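Local atomic coordinates of beta-N-acetylhexosaminidase (Beutenbergia cavernae, PDB entry 5BU9), a protein that probably hydrolyses terminal non-reducing N-acetyl-D-hexosamine residues from N-acetyl-beta-D-hexosaminides, as a member of glycosyl hydrolase family 3. Residues 243-256 / 279-293. Sequence-based numbering, arbitrary orientation.
Sequences PAAFSREIVSDLLR and WSPADRAILAIEAGT
Phe246 meets Trp279 edge to face: the ring planes stand at 84°, and Phe246 CE2 lies 4.0 Å from Trp279 CE3, near the rim of the indole. On the same indole, Pro243 CG rests 3.6 Å from Trp279 CH2. Leu287 CB sits over one face of the phenyl ring, 4.1 Å from the Phe246 centroid and not far off its normal, which qualifies as a CH-pi contact. With CG anti to its own carbonyl carbon, Phe246 extends along helix 281-291 as far as the backbone of Arg284. Replacing Phe246 with an alanine would probably leave the indole face without its aromatic edge and open a gap between Leu287 and Trp279. Ala291 CB, meanwhile, packs against the turn between Phe246 and Ser247.

Helices 248-256 and 281-291, inclined at 24° with axes 9.2 Å apart, are successive outer helices of the TIM-barrel domain, strand 264-267 lying between them in sequence.

Three hydrogen bonds reach carbonyls at the end of helix 281-291, where Gly292, at positive phi, forms a Schellman motif. Arg248 NH1 binds Glu290 O from above the carbonyl plane, while Ser252 OG, stationed over the centre of the Arg248 guanidinium, donates to Ala291 O at 2.9 Å. Arg256 NH2 approaches Gly292 O almost head-on (C=O...N 170°), with the oxygen in the guanidinium plane and 2.9 Å away; the same nitrogen forms a salt bridge with Asp294.

Water mediates two further links: one molecule donates to both Phe246 O and Leu287 O, and another joins Ala245 O to Thr293 OG1.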
ATOM      1  N   PRO A 243       5.970  15.778  -3.602  1.00 29.77           N
ATOM      2  CA  PRO A 243       5.575  14.648  -2.759  1.00 25.40           C
ATOM      3  C   PRO A 243       6.341  13.371  -3.129  1.00 34.97           C
ATOM      4  O   PRO A 243       6.415  13.080  -4.333  1.00 32.99           O
ATOM      5  CB  PRO A 243       4.080  14.491  -3.074  1.00 24.37           C
ATOM      6  CG  PRO A 243       3.636  15.874  -3.408  1.00 26.51           C
ATOM      7  CD  PRO A 243       4.809  16.476  -4.185  1.00 25.95           C
ATOM      8  N   ALA A 244       6.846  12.606  -2.155  1.00 27.23           N
ATOM      9  CA  ALA A 244       7.713  11.440  -2.459  1.00 24.99           C
ATOM     10  C   ALA A 244       7.067  10.532  -3.485  1.00 22.59           C
ATOM     11  O   ALA A 244       7.735  10.075  -4.386  1.00 29.47           O
ATOM     12  CB  ALA A 244       8.049  10.634  -1.173  1.00 21.19           C
ATOM     13  N   ALA A 245       5.753  10.295  -3.347  1.00 23.87           N
ATOM     14  CA  ALA A 245       5.017   9.385  -4.223  1.00 24.91           C
ATOM     15  C   ALA A 245       5.047   9.826  -5.696  1.00 34.40           C
ATOM     16  O   ALA A 245       4.821   9.007  -6.596  1.00 24.70           O
ATOM     17  CB  ALA A 245       3.561   9.226  -3.755  1.00 27.69           C
ATOM     18  N   PHE A 246       5.338  11.104  -5.919  1.00 22.83           N
ATOM     19  CA  PHE A 246       5.402  11.696  -7.253  1.00 33.44           C
ATOM     20  C   PHE A 246       6.841  11.966  -7.657  1.00 34.24           C
ATOM     21  O   PHE A 246       7.084  12.598  -8.673  1.00 31.51           O
ATOM     22  CB  PHE A 246       4.643  13.043  -7.332  1.00 26.09           C
ATOM     23  CG  PHE A 246       3.155  12.964  -6.966  1.00 25.88           C
ATOM     24  CD1 PHE A 246       2.481  11.754  -6.940  1.00 22.04           C
ATOM     25  CD2 PHE A 246       2.440  14.127  -6.692  1.00 21.53           C
ATOM     26  CE1 PHE A 246       1.132  11.697  -6.612  1.00 28.74           C
ATOM     27  CE2 PHE A 246       1.084  14.075  -6.347  1.00 26.99           C
ATOM     28  CZ  PHE A 246       0.437  12.860  -6.308  1.00 23.51           C
ATOM     29  N   SER A 247       7.802  11.528  -6.850  1.00 29.25           N
ATOM     30  CA  SER A 247       9.197  11.841  -7.156  1.00 33.16           C
ATOM     31  C   SER A 247       9.889  10.722  -7.935  1.00 35.88           C
ATOM     32  O   SER A 247      10.126   9.632  -7.396  1.00 34.16           O
ATOM     33  CB  SER A 247       9.959  12.123  -5.864  1.00 32.64           C
ATOM     34  OG  SER A 247      11.341  12.180  -6.111  1.00 36.33           O
ATOM     35  N   ARG A 248      10.224  10.976  -9.199  1.00 32.61           N
ATOM     36  CA  ARG A 248      11.036  10.008  -9.928  1.00 27.81           C
ATOM     37  C   ARG A 248      12.305   9.655  -9.120  1.00 51.33           C
ATOM     38  O   ARG A 248      12.680   8.482  -9.012  1.00 32.98           O
ATOM     39  CB  ARG A 248      11.418  10.535 -11.307  1.00 32.13           C
ATOM     40  CG  ARG A 248      12.125   9.498 -12.208  1.00 34.65           C
ATOM     41  CD  ARG A 248      11.160   8.391 -12.647  1.00 32.68           C
ATOM     42  NE  ARG A 248      11.843   7.330 -13.371  1.00 44.78           N
ATOM     43  CZ  ARG A 248      11.241   6.312 -13.980  1.00 46.18           C
ATOM     44  NH1 ARG A 248       9.928   6.219 -13.986  1.00 37.81           N
ATOM     45  NH2 ARG A 248      11.956   5.378 -14.598  1.00 40.85           N
ATOM     46  N   GLU A 249      12.932  10.652  -8.505  1.00 30.06           N
ATOM     47  CA  GLU A 249      14.181  10.397  -7.794  1.00 31.77           C
ATOM     48  C   GLU A 249      14.019   9.457  -6.608  1.00 52.11           C
ATOM     49  O   GLU A 249      14.851   8.574  -6.373  1.00 36.69           O
ATOM     50  CB  GLU A 249      14.811  11.692  -7.287  1.00 37.46           C
ATOM     51  CG  GLU A 249      16.096  11.377  -6.553  1.00 71.19           C
ATOM     52  CD  GLU A 249      16.881  12.598  -6.195  1.00 84.28           C
ATOM     53  OE1 GLU A 249      16.412  13.714  -6.511  1.00 93.68           O
ATOM     54  OE2 GLU A 249      17.969  12.435  -5.597  1.00 64.19           O
ATOM     55  N   ILE A 250      12.946   9.640  -5.852  1.00 36.15           N
ATOM     56  CA  ILE A 250      12.778   8.845  -4.663  1.00 32.15           C
ATOM     57  C   ILE A 250      12.318   7.439  -5.042  1.00 27.76           C
ATOM     58  O   ILE A 250      12.834   6.451  -4.511  1.00 38.78           O
ATOM     59  CB  ILE A 250      11.809   9.518  -3.710  1.00 35.27           C
ATOM     60  CG1 ILE A 250      12.479  10.702  -3.007  1.00 27.07           C
ATOM     61  CG2 ILE A 250      11.262   8.515  -2.756  1.00 23.96           C
ATOM     62  CD1 ILE A 250      11.543  11.435  -2.036  1.00 28.72           C
ATOM     63  N   VAL A 251      11.357   7.352  -5.970  1.00 27.57           N
ATOM     64  CA  VAL A 251      10.715   6.060  -6.299  1.00 25.81           C
ATOM     65  C   VAL A 251      11.600   5.204  -7.195  1.00 41.94           C
ATOM     66  O   VAL A 251      11.808   4.007  -6.924  1.00 40.36           O
ATOM     67  CB  VAL A 251       9.357   6.255  -6.946  1.00 23.52           C
ATOM     68  CG1 VAL A 251       8.803   4.932  -7.375  1.00 29.04           C
ATOM     69  CG2 VAL A 251       8.396   6.936  -5.963  1.00 21.73           C
ATOM     70  N   SER A 252      12.141   5.813  -8.248  1.00 33.62           N
ATOM     71  CA  SER A 252      12.918   5.075  -9.219  1.00 37.69           C
ATOM     72  C   SER A 252      14.421   5.098  -8.935  1.00 42.59           C
ATOM     73  O   SER A 252      15.029   4.045  -8.939  1.00 44.44           O
ATOM     74  CB  SER A 252      12.637   5.598 -10.633  1.00 33.45           C
ATOM     75  OG  SER A 252      11.399   5.089 -11.092  1.00 34.03           O
ATOM     76  N   ASP A 253      15.032   6.261  -8.697  1.00 31.77           N
ATOM     77  CA  ASP A 253      16.488   6.280  -8.478  1.00 41.49           C
ATOM     78  C   ASP A 253      16.856   5.702  -7.105  1.00 34.10           C
ATOM     79  O   ASP A 253      17.744   4.912  -7.029  1.00 40.83           O
ATOM     80  CB  ASP A 253      17.089   7.695  -8.623  1.00 36.72           C
ATOM     81  CG  ASP A 253      16.762   8.345  -9.985  1.00 84.75           C
ATOM     82  OD1 ASP A 253      16.249   7.649 -10.896  1.00 77.37           O
ATOM     83  OD2 ASP A 253      17.019   9.563 -10.148  1.00 77.46           O
ATOM     84  N   LEU A 254      16.158   6.074  -6.034  1.00 33.55           N
ATOM     85  CA  LEU A 254      16.534   5.602  -4.705  1.00 42.70           C
ATOM     86  C   LEU A 254      16.017   4.182  -4.433  1.00 40.14           C
ATOM     87  O   LEU A 254      16.798   3.248  -4.217  1.00 37.86           O
ATOM     88  CB  LEU A 254      16.015   6.563  -3.625  1.00 31.67           C
ATOM     89  CG  LEU A 254      16.382   6.216  -2.165  1.00 35.12           C
ATOM     90  CD1 LEU A 254      17.897   6.028  -1.975  1.00 35.75           C
ATOM     91  CD2 LEU A 254      15.824   7.197  -1.150  1.00 31.94           C
ATOM     92  N   LEU A 255      14.699   4.037  -4.442  1.00 36.25           N
ATOM     93  CA  LEU A 255      14.009   2.782  -4.115  1.00 36.61           C
ATOM     94  C   LEU A 255      14.357   1.665  -5.103  1.00 66.57           C
ATOM     95  O   LEU A 255      14.889   0.644  -4.700  1.00 33.85           O
ATOM     96  CB  LEU A 255      12.487   2.996  -4.091  1.00 28.87           C
ATOM     97  CG  LEU A 255      11.670   1.745  -3.767  1.00 52.04           C
ATOM     98  CD1 LEU A 255      12.139   1.103  -2.463  1.00 28.49           C
ATOM     99  CD2 LEU A 255      10.200   2.102  -3.683  1.00 30.49           C
ATOM    100  N   ARG A 256      14.070   1.853  -6.393  1.00 28.41           N
ATOM    101  CA  ARG A 256      14.386   0.824  -7.372  1.00 32.32           C
ATOM    102  C   ARG A 256      15.884   0.772  -7.733  1.00 35.73           C
ATOM    103  O   ARG A 256      16.425  -0.307  -7.989  1.00 42.49           O
ATOM    104  CB  ARG A 256      13.580   1.006  -8.658  1.00 36.84           C
ATOM    105  CG  ARG A 256      12.086   0.876  -8.515  1.00 40.03           C
ATOM    106  CD  ARG A 256      11.444   0.680  -9.896  1.00 34.25           C
ATOM    107  NE  ARG A 256       9.989   0.793  -9.805  1.00 47.52           N
ATOM    108  CZ  ARG A 256       9.197  -0.208  -9.445  1.00 46.62           C
ATOM    109  NH1 ARG A 256       9.720  -1.386  -9.157  1.00 37.96           N
ATOM    110  NH2 ARG A 256       7.885  -0.038  -9.382  1.00 43.49           N
ATOM    111  N   TRP A 279      -3.611  18.686  -6.645  1.00 25.19           N
ATOM    112  CA  TRP A 279      -3.593  18.083  -7.980  1.00 25.72           C
ATOM    113  C   TRP A 279      -4.925  17.435  -8.296  1.00 39.96           C
ATOM    114  O   TRP A 279      -5.561  16.877  -7.405  1.00 24.10           O
ATOM    115  CB  TRP A 279      -2.482  17.026  -8.081  1.00 23.49           C
ATOM    116  CG  TRP A 279      -1.103  17.610  -7.975  1.00 25.58           C
ATOM    117  CD1 TRP A 279      -0.293  18.029  -9.024  1.00 23.63           C
ATOM    118  CD2 TRP A 279      -0.344  17.817  -6.773  1.00 26.83           C
ATOM    119  NE1 TRP A 279       0.901  18.496  -8.530  1.00 28.85           N
ATOM    120  CE2 TRP A 279       0.900  18.386  -7.157  1.00 30.96           C
ATOM    121  CE3 TRP A 279      -0.599  17.604  -5.407  1.00 24.96           C
ATOM    122  CZ2 TRP A 279       1.882  18.724  -6.236  1.00 23.51           C
ATOM    123  CZ3 TRP A 279       0.395  17.936  -4.475  1.00 26.03           C
ATOM    124  CH2 TRP A 279       1.620  18.499  -4.904  1.00 24.84           C
ATOM    125  N   SER A 280      -5.348  17.505  -9.558  1.00 24.30           N
ATOM    126  CA  SER A 280      -6.547  16.813  -9.968  1.00 31.67           C
ATOM    127  C   SER A 280      -6.365  15.304  -9.724  1.00 28.35           C
ATOM    128  O   SER A 280      -5.239  14.787  -9.684  1.00 28.91           O
ATOM    129  CB  SER A 280      -6.821  17.088 -11.467  1.00 25.25           C
ATOM    130  OG  SER A 280      -5.963  16.277 -12.241  1.00 28.43           O
ATOM    131  N   PRO A 281      -7.473  14.572  -9.586  1.00 27.94           N
ATOM    132  CA  PRO A 281      -7.328  13.118  -9.452  1.00 24.16           C
ATOM    133  C   PRO A 281      -6.550  12.496 -10.608  1.00 43.79           C
ATOM    134  O   PRO A 281      -5.756  11.599 -10.391  1.00 27.14           O
ATOM    135  CB  PRO A 281      -8.769  12.631  -9.457  1.00 24.69           C
ATOM    136  CG  PRO A 281      -9.551  13.827  -8.839  1.00 26.80           C
ATOM    137  CD  PRO A 281      -8.867  15.035  -9.403  1.00 25.03           C
ATOM    138  N   ALA A 282      -6.798  12.961 -11.827  1.00 25.02           N
ATOM    139  CA  ALA A 282      -6.092  12.469 -13.003  1.00 28.53           C
ATOM    140  C   ALA A 282      -4.588  12.702 -12.856  1.00 25.25           C
ATOM    141  O   ALA A 282      -3.792  11.781 -13.044  1.00 27.94           O
ATOM    142  CB  ALA A 282      -6.632  13.161 -14.249  1.00 28.51           C
ATOM    143  N   ASP A 283      -4.189  13.914 -12.456  1.00 23.91           N
ATOM    144  CA  ASP A 283      -2.740  14.182 -12.279  1.00 23.77           C
ATOM    145  C   ASP A 283      -2.105  13.373 -11.151  1.00 36.36           C
ATOM    146  O   ASP A 283      -0.936  12.985 -11.262  1.00 28.86           O
ATOM    147  CB  ASP A 283      -2.460  15.663 -12.038  1.00 28.56           C
ATOM    148  CG  ASP A 283      -2.628  16.495 -13.302  1.00 35.72           C
ATOM    149  OD1 ASP A 283      -2.798  15.886 -14.387  1.00 43.36           O
ATOM    150  OD2 ASP A 283      -2.595  17.740 -13.205  1.00 44.35           O
ATOM    151  N   ARG A 284      -2.844  13.105 -10.078  1.00 23.32           N
ATOM    152  CA  ARG A 284      -2.279  12.253  -9.023  1.00 34.27           C
ATOM    153  C   ARG A 284      -1.848  10.903  -9.597  1.00 28.61           C
ATOM    154  O   ARG A 284      -0.751  10.387  -9.299  1.00 29.06           O
ATOM    155  CB  ARG A 284      -3.281  12.031  -7.893  1.00 27.01           C
ATOM    156  CG  ARG A 284      -3.702  13.291  -7.215  1.00 23.22           C
ATOM    157  CD  ARG A 284      -4.813  13.043  -6.249  1.00 23.45           C
ATOM    158  NE  ARG A 284      -5.647  14.238  -6.219  1.00 23.76           N
ATOM    159  CZ  ARG A 284      -6.882  14.281  -5.748  1.00 41.79           C
ATOM    160  NH1 ARG A 284      -7.450  13.201  -5.199  1.00 24.40           N
ATOM    161  NH2 ARG A 284      -7.542  15.414  -5.829  1.00 26.73           N
ATOM    162  N   ALA A 285      -2.728  10.313 -10.402  1.00 30.03           N
ATOM    163  CA  ALA A 285      -2.447   9.000 -10.946  1.00 28.92           C
ATOM    164  C   ALA A 285      -1.257   9.076 -11.922  1.00 34.00           C
ATOM    165  O   ALA A 285      -0.320   8.260 -11.871  1.00 32.38           O
ATOM    166  CB  ALA A 285      -3.699   8.416 -11.644  1.00 23.87           C
ATOM    167  N   ILE A 286      -1.302  10.075 -12.798  1.00 25.04           N
ATOM    168  CA  ILE A 286      -0.300  10.218 -13.842  1.00 24.38           C
ATOM    169  C   ILE A 286       1.074  10.482 -13.224  1.00 24.44           C
ATOM    170  O   ILE A 286       2.054   9.825 -13.603  1.00 28.52           O
ATOM    171  CB  ILE A 286      -0.699  11.314 -14.837  1.00 30.15           C
ATOM    172  CG1 ILE A 286      -1.821  10.791 -15.736  1.00 25.21           C
ATOM    173  CG2 ILE A 286       0.501  11.706 -15.716  1.00 25.10           C
ATOM    174  CD1 ILE A 286      -2.549  11.878 -16.485  1.00 24.97           C
ATOM    175  N   LEU A 287       1.150  11.408 -12.263  1.00 32.74           N
ATOM    176  CA  LEU A 287       2.431  11.710 -11.625  1.00 35.18           C
ATOM    177  C   LEU A 287       2.975  10.499 -10.853  1.00 29.08           C
ATOM    178  O   LEU A 287       4.179  10.243 -10.884  1.00 31.57           O
ATOM    179  CB  LEU A 287       2.318  12.921 -10.692  1.00 26.86           C
ATOM    180  CG  LEU A 287       2.051  14.282 -11.371  1.00 32.47           C
ATOM    181  CD1 LEU A 287       1.720  15.285 -10.322  1.00 27.07           C
ATOM    182  CD2 LEU A 287       3.219  14.789 -12.179  1.00 28.76           C
ATOM    183  N   ALA A 288       2.108   9.766 -10.156  1.00 27.83           N
ATOM    184  CA  ALA A 288       2.549   8.577  -9.417  1.00 25.95           C
ATOM    185  C   ALA A 288       3.210   7.568 -10.386  1.00 28.39           C
ATOM    186  O   ALA A 288       4.336   7.123 -10.181  1.00 35.54           O
ATOM    187  CB  ALA A 288       1.340   7.941  -8.674  1.00 33.38           C
ATOM    188  N   ILE A 289       2.493   7.237 -11.452  1.00 25.00           N
ATOM    189  CA  ILE A 289       2.953   6.299 -12.442  1.00 25.70           C
ATOM    190  C   ILE A 289       4.270   6.781 -13.089  1.00 27.33           C
ATOM    191  O   ILE A 289       5.240   6.026 -13.189  1.00 35.68           O
ATOM    192  CB  ILE A 289       1.845   6.071 -13.460  1.00 28.22           C
ATOM    193  CG1 ILE A 289       0.717   5.313 -12.791  1.00 29.09           C
ATOM    194  CG2 ILE A 289       2.371   5.286 -14.692  1.00 26.53           C
ATOM    195  CD1 ILE A 289      -0.546   5.236 -13.646  1.00 27.73           C
ATOM    196  N   GLU A 290       4.341   8.051 -13.468  1.00 27.11           N
ATOM    197  CA  GLU A 290       5.575   8.552 -14.079  1.00 36.52           C
ATOM    198  C   GLU A 290       6.763   8.448 -13.144  1.00 27.13           C
ATOM    199  O   GLU A 290       7.893   8.289 -13.609  1.00 28.05           O
ATOM    200  CB  GLU A 290       5.430  10.017 -14.539  1.00 27.73           C
ATOM    201  CG  GLU A 290       4.526  10.187 -15.737  1.00 33.82           C
ATOM    202  CD  GLU A 290       4.415  11.646 -16.196  1.00 39.03           C
ATOM    203  OE1 GLU A 290       4.511  12.568 -15.353  1.00 43.40           O
ATOM    204  OE2 GLU A 290       4.250  11.874 -17.409  1.00 41.92           O
ATOM    205  N   ALA A 291       6.526   8.567 -11.833  1.00 30.48           N
ATOM    206  CA  ALA A 291       7.595   8.429 -10.822  1.00 32.26           C
ATOM    207  C   ALA A 291       8.109   6.991 -10.693  1.00 44.19           C
ATOM    208  O   ALA A 291       9.228   6.767 -10.228  1.00 34.10           O
ATOM    209  CB  ALA A 291       7.109   8.924  -9.450  1.00 31.41           C
ATOM    210  N   GLY A 292       7.280   6.022 -11.069  1.00 30.01           N
ATOM    211  CA  GLY A 292       7.679   4.621 -11.068  1.00 28.58           C
ATOM    212  C   GLY A 292       6.695   3.792 -10.245  1.00 43.06           C
ATOM    213  O   GLY A 292       7.012   2.690  -9.844  1.00 39.11           O
ATOM    214  N   THR A 293       5.516   4.346  -9.956  1.00 27.70           N
ATOM    215  CA  THR A 293       4.463   3.639  -9.237  1.00 26.68           C
ATOM    216  C   THR A 293       3.788   2.549 -10.074  1.00 38.63           C
ATOM    217  O   THR A 293       3.464   2.773 -11.246  1.00 31.44           O
ATOM    218  CB  THR A 293       3.370   4.609  -8.814  1.00 32.02           C
ATOM    219  OG1 THR A 293       3.917   5.553  -7.896  1.00 29.08           O
ATOM    220  CG2 THR A 293       2.207   3.873  -8.169  1.00 33.97           C
TER
HETATM  221  O   HOH W   1       4.818   6.252  -5.532  1.00 31.45           O
HETATM  222  O   HOH W   2       6.149  12.050 -11.334  1.00 28.17           O